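Local structure of uncharacterized protein (Bacteroides eggerthii, 4FTD) at residues 169-174 with 442-447; 417-422 with 426-431. The protein is of unknown function, pairing an immunoglobulin-like domain with a six-bladed beta-propeller, and may take part in carbohydrate metabolism. All coordinates share one frame; numbering follows the deposited sequence.

Contact 1 of 2, residues 169-174 with 442-447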
ATOM      1  N   ASP A 169       3.585   5.825  20.302  1.00 54.18           N
ATOM      2  CA  ASP A 169       2.514   5.969  21.307  1.00 54.50           C
ATOM      3  C   ASP A 169       1.219   5.293  20.886  1.00 52.86           C
ATOM      4  O   ASP A 169       0.632   4.553  21.663  1.00 53.65           O
ATOM      5  CB  ASP A 169       2.223   7.430  21.605  1.00 58.04           C
ATOM      6  CG  ASP A 169       3.329   8.104  22.399  1.00 61.61           C
ATOM      7  OD1 ASP A 169       4.142   7.410  23.022  1.00 60.84           O
ATOM      8  OD2 ASP A 169       3.364   9.355  22.413  1.00 59.85           O
ATOM      9  N   LEU A 170       0.766   5.554  19.668  1.00 48.61           N
ATOM     10  CA  LEU A 170      -0.442   4.906  19.149  1.00 52.27           C
ATOM     11  C   LEU A 170      -0.380   3.362  19.125  1.00 60.35           C
ATOM     12  O   LEU A 170      -1.391   2.706  19.335  1.00 53.00           O
ATOM     13  CB  LEU A 170      -0.743   5.373  17.743  1.00 43.77           C
ATOM     14  CG  LEU A 170      -1.102   6.841  17.536  1.00 44.60           C
ATOM     15  CD1 LEU A 170      -1.134   7.154  16.043  1.00 39.38           C
ATOM     16  CD2 LEU A 170      -2.409   7.252  18.191  1.00 41.73           C
ATOM     17  N   LYS A 171       0.788   2.789  18.844  1.00 55.14           N
ATOM     18  CA  LYS A 171       0.937   1.330  18.860  1.00 52.35           C
ATOM     19  C   LYS A 171       0.695   0.762  20.255  1.00 55.86           C
ATOM     20  O   LYS A 171       0.302  -0.374  20.370  1.00 56.32           O
ATOM     21  CB  LYS A 171       2.301   0.878  18.338  1.00 51.76           C
ATOM     22  CG  LYS A 171       2.507   1.081  16.835  1.00 49.67           C
ATOM     23  CD  LYS A 171       3.933   0.680  16.406  1.00 56.84           C
ATOM     24  CE  LYS A 171       4.098   0.846  14.898  1.00 61.21           C
ATOM     25  NZ  LYS A 171       5.464   0.614  14.329  1.00 67.19           N
ATOM     26  N   ARG A 172       0.944   1.560  21.292  1.00 56.81           N
ATOM     27  CA  ARG A 172       0.688   1.165  22.671  0.50 60.16           C
ATOM     28  C   ARG A 172      -0.714   1.622  23.109  1.00 61.58           C
ATOM     29  O   ARG A 172      -1.058   1.535  24.268  1.00 64.26           O
ATOM     30  CB  ARG A 172       1.774   1.748  23.581  0.50 59.56           C
ATOM     31  CG  ARG A 172       3.186   1.309  23.204  0.50 61.37           C
ATOM     32  CD  ARG A 172       4.263   1.963  24.060  0.50 69.96           C
ATOM     33  NE  ARG A 172       4.184   3.419  24.016  0.50 73.15           N
ATOM     34  CZ  ARG A 172       3.886   4.169  25.066  0.50 68.06           C
ATOM     35  NH1 ARG A 172       3.678   3.594  26.232  0.50 64.90           N
ATOM     36  NH2 ARG A 172       3.813   5.485  24.950  0.50 64.07           N
ATOM     37  N   GLY A 173      -1.530   2.090  22.170  1.00 59.13           N
ATOM     38  CA  GLY A 173      -2.878   2.572  22.465  1.00 61.18           C
ATOM     39  C   GLY A 173      -2.927   3.912  23.186  1.00 63.41           C
ATOM     40  O   GLY A 173      -3.956   4.275  23.713  1.00 69.83           O
ATOM     41  N   GLU A 174      -1.839   4.673  23.182  1.00 57.85           N
ATOM     42  CA  GLU A 174      -1.794   5.936  23.908  1.00 58.62           C
ATOM     43  C   GLU A 174      -1.961   7.104  22.947  1.00 53.37           C
ATOM     44  O   GLU A 174      -1.168   7.270  22.027  1.00 49.76           O
ATOM     45  CB  GLU A 174      -0.470   6.084  24.664  1.00 62.40           C
ATOM     46  CG  GLU A 174      -0.192   4.973  25.659  1.00 78.09           C
ATOM     47  CD  GLU A 174       0.958   5.287  26.598  1.00 84.68           C
ATOM     48  OE1 GLU A 174       1.785   6.180  26.297  1.00102.78           O
ATOM     49  OE2 GLU A 174       1.031   4.632  27.651  1.00102.30           O
ATOM     50  N   ILE A 442      -3.614   2.044  10.625  1.00 40.29           N
ATOM     51  CA  ILE A 442      -2.305   1.685  10.147  1.00 45.86           C
ATOM     52  C   ILE A 442      -2.271   0.146  10.065  1.00 46.88           C
ATOM     53  O   ILE A 442      -2.538  -0.520  11.062  1.00 45.40           O
ATOM     54  CB  ILE A 442      -1.212   2.152  11.094  1.00 47.09           C
ATOM     55  CG1 ILE A 442      -1.240   3.687  11.232  1.00 44.17           C
ATOM     56  CG2 ILE A 442       0.155   1.629  10.590  1.00 45.79           C
ATOM     57  CD1 ILE A 442      -0.481   4.201  12.449  1.00 42.54           C
ATOM     58  N   CYS A 443      -1.967  -0.401   8.882  1.00 41.15           N
ATOM     59  CA  CYS A 443      -1.880  -1.845   8.658  1.00 44.94           C
ATOM     60  C   CYS A 443      -0.478  -2.180   8.199  1.00 48.95           C
ATOM     61  O   CYS A 443      -0.025  -1.637   7.177  1.00 50.01           O
ATOM     62  CB  CYS A 443      -2.850  -2.262   7.573  1.00 48.73           C
ATOM     63  SG  CYS A 443      -4.530  -1.790   7.935  1.00 50.48           S
ATOM     64  N   GLU A 444       0.209  -3.040   8.945  1.00 48.32           N
ATOM     65  CA  GLU A 444       1.602  -3.407   8.669  1.00 47.88           C
ATOM     66  C   GLU A 444       1.664  -4.868   8.240  1.00 51.86           C
ATOM     67  O   GLU A 444       0.973  -5.731   8.808  1.00 50.78           O
ATOM     68  CB  GLU A 444       2.466  -3.207   9.914  1.00 48.99           C
ATOM     69  CG  GLU A 444       2.368  -1.811  10.527  1.00 55.67           C
ATOM     70  CD  GLU A 444       3.467  -1.505  11.540  1.00 60.08           C
ATOM     71  OE1 GLU A 444       4.017  -2.449  12.143  1.00 57.99           O
ATOM     72  OE2 GLU A 444       3.792  -0.316  11.739  1.00 56.43           O
ATOM     73  N   PHE A 445       2.535  -5.142   7.277  1.00 48.86           N
ATOM     74  CA  PHE A 445       2.694  -6.474   6.700  1.00 51.51           C
ATOM     75  C   PHE A 445       4.161  -6.835   6.528  1.00 57.08           C
ATOM     76  O   PHE A 445       4.957  -5.999   6.113  1.00 52.53           O
ATOM     77  CB  PHE A 445       2.064  -6.535   5.314  1.00 50.82           C
ATOM     78  CG  PHE A 445       0.623  -6.105   5.276  1.00 53.63           C
ATOM     79  CD1 PHE A 445       0.290  -4.762   5.054  1.00 49.06           C
ATOM     80  CD2 PHE A 445      -0.394  -7.014   5.436  1.00 52.14           C
ATOM     81  CE1 PHE A 445      -1.023  -4.363   5.007  1.00 51.93           C
ATOM     82  CE2 PHE A 445      -1.710  -6.615   5.374  1.00 54.97           C
ATOM     83  CZ  PHE A 445      -2.023  -5.286   5.161  1.00 48.58           C
ATOM     84  N   PRO A 446       4.518  -8.087   6.800  1.00 55.54           N
ATOM     85  CA  PRO A 446       5.889  -8.531   6.545  1.00 56.88           C
ATOM     86  C   PRO A 446       6.106  -8.906   5.065  1.00 56.24           C
ATOM     87  O   PRO A 446       5.143  -9.019   4.318  1.00 56.75           O
ATOM     88  CB  PRO A 446       6.000  -9.786   7.418  1.00 58.31           C
ATOM     89  CG  PRO A 446       4.613 -10.346   7.428  1.00 58.41           C
ATOM     90  CD  PRO A 446       3.692  -9.152   7.405  1.00 55.25           C
ATOM     91  N   ILE A 447       7.357  -9.071   4.644  1.00 59.67           N
ATOM     92  CA  ILE A 447       7.634  -9.676   3.339  1.00 59.48           C
ATOM     93  C   ILE A 447       7.142 -11.146   3.396  1.00 59.43           C
ATOM     94  O   ILE A 447       7.128 -11.763   4.456  1.00 65.98           O
ATOM     95  CB  ILE A 447       9.132  -9.590   2.882  1.00 56.61           C
ATOM     96  CG1 ILE A 447      10.099 -10.335   3.828  1.00 64.16           C
ATOM     97  CG2 ILE A 447       9.561  -8.125   2.689  1.00 55.02           C
ATOM     98  CD1 ILE A 447      11.428 -10.740   3.187  1.00 57.94           C
TER
HETATM   99  O   HOH W   1       6.609   0.543  11.631  1.00 72.62           O

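Contact 2 of 2, residues 417-422 with 426-431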
ATOM      1  N   TYR A 417       4.598   3.721   4.423  1.00 43.85           N
ATOM      2  CA  TYR A 417       5.976   3.743   4.869  1.00 41.07           C
ATOM      3  C   TYR A 417       6.559   2.323   4.754  1.00 46.49           C
ATOM      4  O   TYR A 417       5.911   1.341   5.140  1.00 45.31           O
ATOM      5  CB  TYR A 417       6.041   4.199   6.324  1.00 46.40           C
ATOM      6  CG  TYR A 417       7.404   4.064   6.938  1.00 51.11           C
ATOM      7  CD1 TYR A 417       8.405   4.967   6.621  1.00 52.71           C
ATOM      8  CD2 TYR A 417       7.682   3.046   7.867  1.00 58.25           C
ATOM      9  CE1 TYR A 417       9.668   4.852   7.186  1.00 56.92           C
ATOM     10  CE2 TYR A 417       8.947   2.927   8.447  1.00 57.50           C
ATOM     11  CZ  TYR A 417       9.926   3.832   8.093  1.00 62.01           C
ATOM     12  OH  TYR A 417      11.165   3.743   8.649  1.00 69.61           O
ATOM     13  N   ILE A 418       7.762   2.234   4.213  1.00 47.03           N
ATOM     14  CA  ILE A 418       8.496   0.976   4.058  1.00 51.39           C
ATOM     15  C   ILE A 418       9.648   0.930   5.037  1.00 53.88           C
ATOM     16  O   ILE A 418      10.493   1.796   5.028  1.00 53.78           O
ATOM     17  CB  ILE A 418       9.015   0.817   2.613  1.00 49.04           C
ATOM     18  CG1 ILE A 418       7.786   0.664   1.686  1.00 50.49           C
ATOM     19  CG2 ILE A 418       9.976  -0.394   2.511  1.00 50.32           C
ATOM     20  CD1 ILE A 418       8.054   0.612   0.199  1.00 51.29           C
ATOM     21  N   GLU A 419       9.673  -0.081   5.889  1.00 52.98           N
ATOM     22  CA  GLU A 419      10.790  -0.306   6.795  1.00 56.39           C
ATOM     23  C   GLU A 419      11.797  -1.239   6.104  1.00 57.39           C
ATOM     24  O   GLU A 419      11.412  -2.284   5.558  1.00 57.25           O
ATOM     25  CB  GLU A 419      10.246  -0.917   8.105  1.00 61.20           C
ATOM     26  CG  GLU A 419      11.212  -0.947   9.290  1.00 73.55           C
ATOM     27  CD  GLU A 419      10.523  -1.426  10.570  1.00 78.51           C
ATOM     28  OE1 GLU A 419       9.671  -0.680  11.107  1.00 99.99           O
ATOM     29  OE2 GLU A 419      10.827  -2.550  11.028  1.00 94.22           O
ATOM     30  N   LYS A 420      13.077  -0.862   6.106  1.00 62.88           N
ATOM     31  CA  LYS A 420      14.149  -1.707   5.552  1.00 64.22           C
ATOM     32  C   LYS A 420      14.920  -2.413   6.682  1.00 71.12           C
ATOM     33  O   LYS A 420      14.927  -1.934   7.809  1.00 63.80           O
ATOM     34  CB  LYS A 420      15.076  -0.866   4.671  1.00 66.22           C
ATOM     35  CG  LYS A 420      14.434  -0.390   3.364  1.00 69.45           C
ATOM     36  CD  LYS A 420      15.394   0.456   2.531  1.00 79.40           C
ATOM     37  CE  LYS A 420      14.979   0.554   1.065  1.00 82.56           C
ATOM     38  NZ  LYS A 420      15.259  -0.697   0.292  1.00 80.70           N
ATOM     39  N   ASP A 421      15.538  -3.562   6.395  1.00 67.40           N
ATOM     40  CA  ASP A 421      16.362  -4.252   7.397  1.00 70.37           C
ATOM     41  C   ASP A 421      17.777  -3.649   7.441  1.00 80.15           C
ATOM     42  O   ASP A 421      18.081  -2.704   6.703  1.00 79.60           O
ATOM     43  CB  ASP A 421      16.380  -5.779   7.163  1.00 69.30           C
ATOM     44  CG  ASP A 421      16.985  -6.182   5.819  1.00 77.39           C
ATOM     45  OD1 ASP A 421      17.745  -5.406   5.187  1.00 74.10           O
ATOM     46  OD2 ASP A 421      16.680  -7.307   5.388  1.00 79.94           O
ATOM     47  N   GLU A 422      18.628  -4.189   8.313  1.00 79.63           N
ATOM     48  CA  GLU A 422      20.041  -3.772   8.411  1.00 87.80           C
ATOM     49  C   GLU A 422      20.828  -3.798   7.081  1.00 92.09           C
ATOM     50  O   GLU A 422      21.801  -3.068   6.944  1.00 97.71           O
ATOM     51  CB  GLU A 422      20.768  -4.632   9.444  1.00 97.00           C
ATOM     52  CG  GLU A 422      20.802  -6.114   9.097  1.00110.00           C
ATOM     53  CD  GLU A 422      21.212  -6.980  10.270  1.00132.83           C
ATOM     54  OE1 GLU A 422      22.093  -6.555  11.050  1.00141.55           O
ATOM     55  OE2 GLU A 422      20.660  -8.095  10.399  1.00129.26           O
ATOM     56  N   ASP A 426      13.919  -4.348   1.709  1.00 57.88           N
ATOM     57  CA  ASP A 426      12.572  -4.101   2.232  1.00 61.08           C
ATOM     58  C   ASP A 426      12.204  -5.215   3.212  1.00 65.91           C
ATOM     59  O   ASP A 426      12.492  -6.387   2.941  1.00 61.15           O
ATOM     60  CB  ASP A 426      11.545  -4.077   1.114  1.00 59.47           C
ATOM     61  CG  ASP A 426      11.714  -2.910   0.172  1.00 61.09           C
ATOM     62  OD1 ASP A 426      12.422  -1.934   0.502  1.00 62.10           O
ATOM     63  OD2 ASP A 426      11.084  -2.967  -0.896  1.00 60.26           O
ATOM     64  N   ALA A 427      11.596  -4.832   4.342  1.00 57.38           N
ATOM     65  CA  ALA A 427      11.228  -5.771   5.417  1.00 62.77           C
ATOM     66  C   ALA A 427       9.761  -5.669   5.839  1.00 59.21           C
ATOM     67  O   ALA A 427       9.116  -6.691   6.041  1.00 56.11           O
ATOM     68  CB  ALA A 427      12.122  -5.564   6.626  1.00 54.28           C
ATOM     69  N   LYS A 428       9.233  -4.449   5.961  1.00 56.38           N
ATOM     70  CA  LYS A 428       7.871  -4.239   6.443  0.50 55.51           C
ATOM     71  C   LYS A 428       7.175  -3.155   5.611  1.00 51.24           C
ATOM     72  O   LYS A 428       7.739  -2.090   5.404  1.00 48.01           O
ATOM     73  CB  LYS A 428       7.933  -3.853   7.931  0.50 60.20           C
ATOM     74  CG  LYS A 428       6.678  -4.128   8.743  0.50 65.80           C
ATOM     75  CD  LYS A 428       6.938  -3.989  10.248  0.50 64.71           C
ATOM     76  CE  LYS A 428       6.958  -2.542  10.723  0.50 58.55           C
ATOM     77  NZ  LYS A 428       7.090  -2.453  12.209  0.50 53.82           N
ATOM     78  N   LEU A 429       5.950  -3.433   5.151  1.00 46.34           N
ATOM     79  CA  LEU A 429       5.123  -2.495   4.404  1.00 49.09           C
ATOM     80  C   LEU A 429       4.019  -2.007   5.339  1.00 47.66           C
ATOM     81  O   LEU A 429       3.190  -2.808   5.800  1.00 50.92           O
ATOM     82  CB  LEU A 429       4.475  -3.161   3.177  1.00 50.77           C
ATOM     83  CG  LEU A 429       3.465  -2.333   2.365  1.00 50.82           C
ATOM     84  CD1 LEU A 429       4.159  -1.100   1.823  1.00 45.44           C
ATOM     85  CD2 LEU A 429       2.823  -3.160   1.251  1.00 47.90           C
ATOM     86  N   CYS A 430       3.977  -0.701   5.559  1.00 44.67           N
ATOM     87  CA  CYS A 430       3.029  -0.067   6.482  1.00 44.64           C
ATOM     88  C   CYS A 430       2.114   0.846   5.686  1.00 43.63           C
ATOM     89  O   CYS A 430       2.596   1.721   4.990  1.00 46.38           O
ATOM     90  CB  CYS A 430       3.784   0.695   7.545  1.00 45.68           C
ATOM     91  SG  CYS A 430       5.123  -0.224   8.328  1.00 55.14           S
ATOM     92  N   LEU A 431       0.810   0.571   5.728  1.00 41.65           N
ATOM     93  CA  LEU A 431      -0.200   1.276   4.953  1.00 41.26           C
ATOM     94  C   LEU A 431      -1.117   2.028   5.912  1.00 42.32           C
ATOM     95  O   LEU A 431      -1.424   1.546   6.996  1.00 47.44           O
ATOM     96  CB  LEU A 431      -1.007   0.292   4.087  1.00 40.84           C
ATOM     97  CG  LEU A 431      -0.178  -0.634   3.180  1.00 45.31           C
ATOM     98  CD1 LEU A 431      -1.149  -1.520   2.409  1.00 46.70           C
ATOM     99  CD2 LEU A 431       0.735   0.127   2.202  1.00 39.85           C
TER
HETATM  100  O   HOH W   2      13.904  -8.071   4.728  1.00 57.51           O

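Contact 1 of 2, residues 169-174 with 442-447
The carboxylate of Glu444 meets Lys171 at OE2: NZ of Lys171 and a water come to this oxygen from different sides, the water well above the carboxylate plane. This salt bridge of the beta-propeller joins a short helix of one blade to strand 439-446 of a neighbouring blade. The bond from Lys171 NZ to Glu444 OE2 is weak at 3.2 Å, and the water reinforces it, accepting from Lys171 NZ and donating to Glu444 OE2, each at 2.9 Å. Lys171 is fully extended beyond CG, all three outer torsions near 180°, and its straight chain carries NZ from the helix to the carboxylate; the two side chains cross at about a right angle. Glu444 OE1 takes a second ammonium, that of Lys428. A glutamine here would probably leave both lysines without the negative charge they share. Tyr122 touches both Lys171 and Glu444, and Leu170 packs on Phe124, so strand 120-125 also borders the contact. A Schellman motif closes the helix, with Gly173, at positive phi (73°), as its C-prime residue: Gly173 N reaches Leu170 O, and Glu174 N bonds to Asp169 O at 2.9 Å.

Contact 2 of 2, residues 417-422 with 426-431
The beta hairpin of strands 412-420 and 426-435, part of a propeller blade, runs antiparallel here and carries a classic beta bulge near its turn. Ala427 and Lys428 both face Glu419, whose carbonyl O accepts from Ala427 N at 2.8 Å and, from farther off the carbonyl axis, from Lys428 N at 3.1 Å. Before the bulge the ladder is regular: Glu419 and Lys428 form one hydrogen-bonded pair, Tyr417 and Cys430 another, with Ile418 and Leu429 the non-hydrogen-bonded pair between them.

On the face of Ile418 and Leu429, CG1 of Ile418 touches CD1 of Leu429 at 4.0 Å, and Phe347 of the preceding blade packs against both. The other face bears Tyr417, Glu419, Lys428 and Cys430. Cys430 SG sits at the edge of the Tyr417 ring, near its plane and 4.2 Å from CD2; Tyr143 of strand 138-143 touches both. Glu419, with CG anti to the backbone N (chi1 -167°), slants across Lys428, OE1 meeting CE and making a weak salt bridge with NZ; the stronger partner of Lys428 NZ is Glu444.

Past the bulge, Lys420 bends at its last torsion (chi4 -75°), bringing NZ to 3.1 Å from Asp426 OD1, above the carboxylate plane; NZ also bonds Gly424 O in the turn. Asp426 OD2 accepts from Asn348 N, and its OD1 lies against Ile418 CG2. Asp421 OD1 accepts from Lys425 N in the turn, while a water donates to Asp421 OD2 at 3.0 Å and to Asp426 O at 2.8 Å.

In the fold
After the N-terminal immunoglobulin-like domain, the chain lays down strand 120-125 and then the blade holding helix 167-171. Contact 1 closes a loop of 267 residues, from that helix to the last strand, 439-446, and so spans nearly the whole propeller circuit. Contact 2 is nested inside it and closes only the turn between strands 412-420 and 426-435. Strand 439-446 of contact 1 and the hairpin of contact 2 are neighbours in one four-stranded sheet, where Leu429 O and Leu431 O probably accept from Phe445 N and Cys443 N. Strand 120-125 is the edge strand across the sheet from 412-420, uniting the start and end of the propeller in one blade, consistent with a Velcro closure.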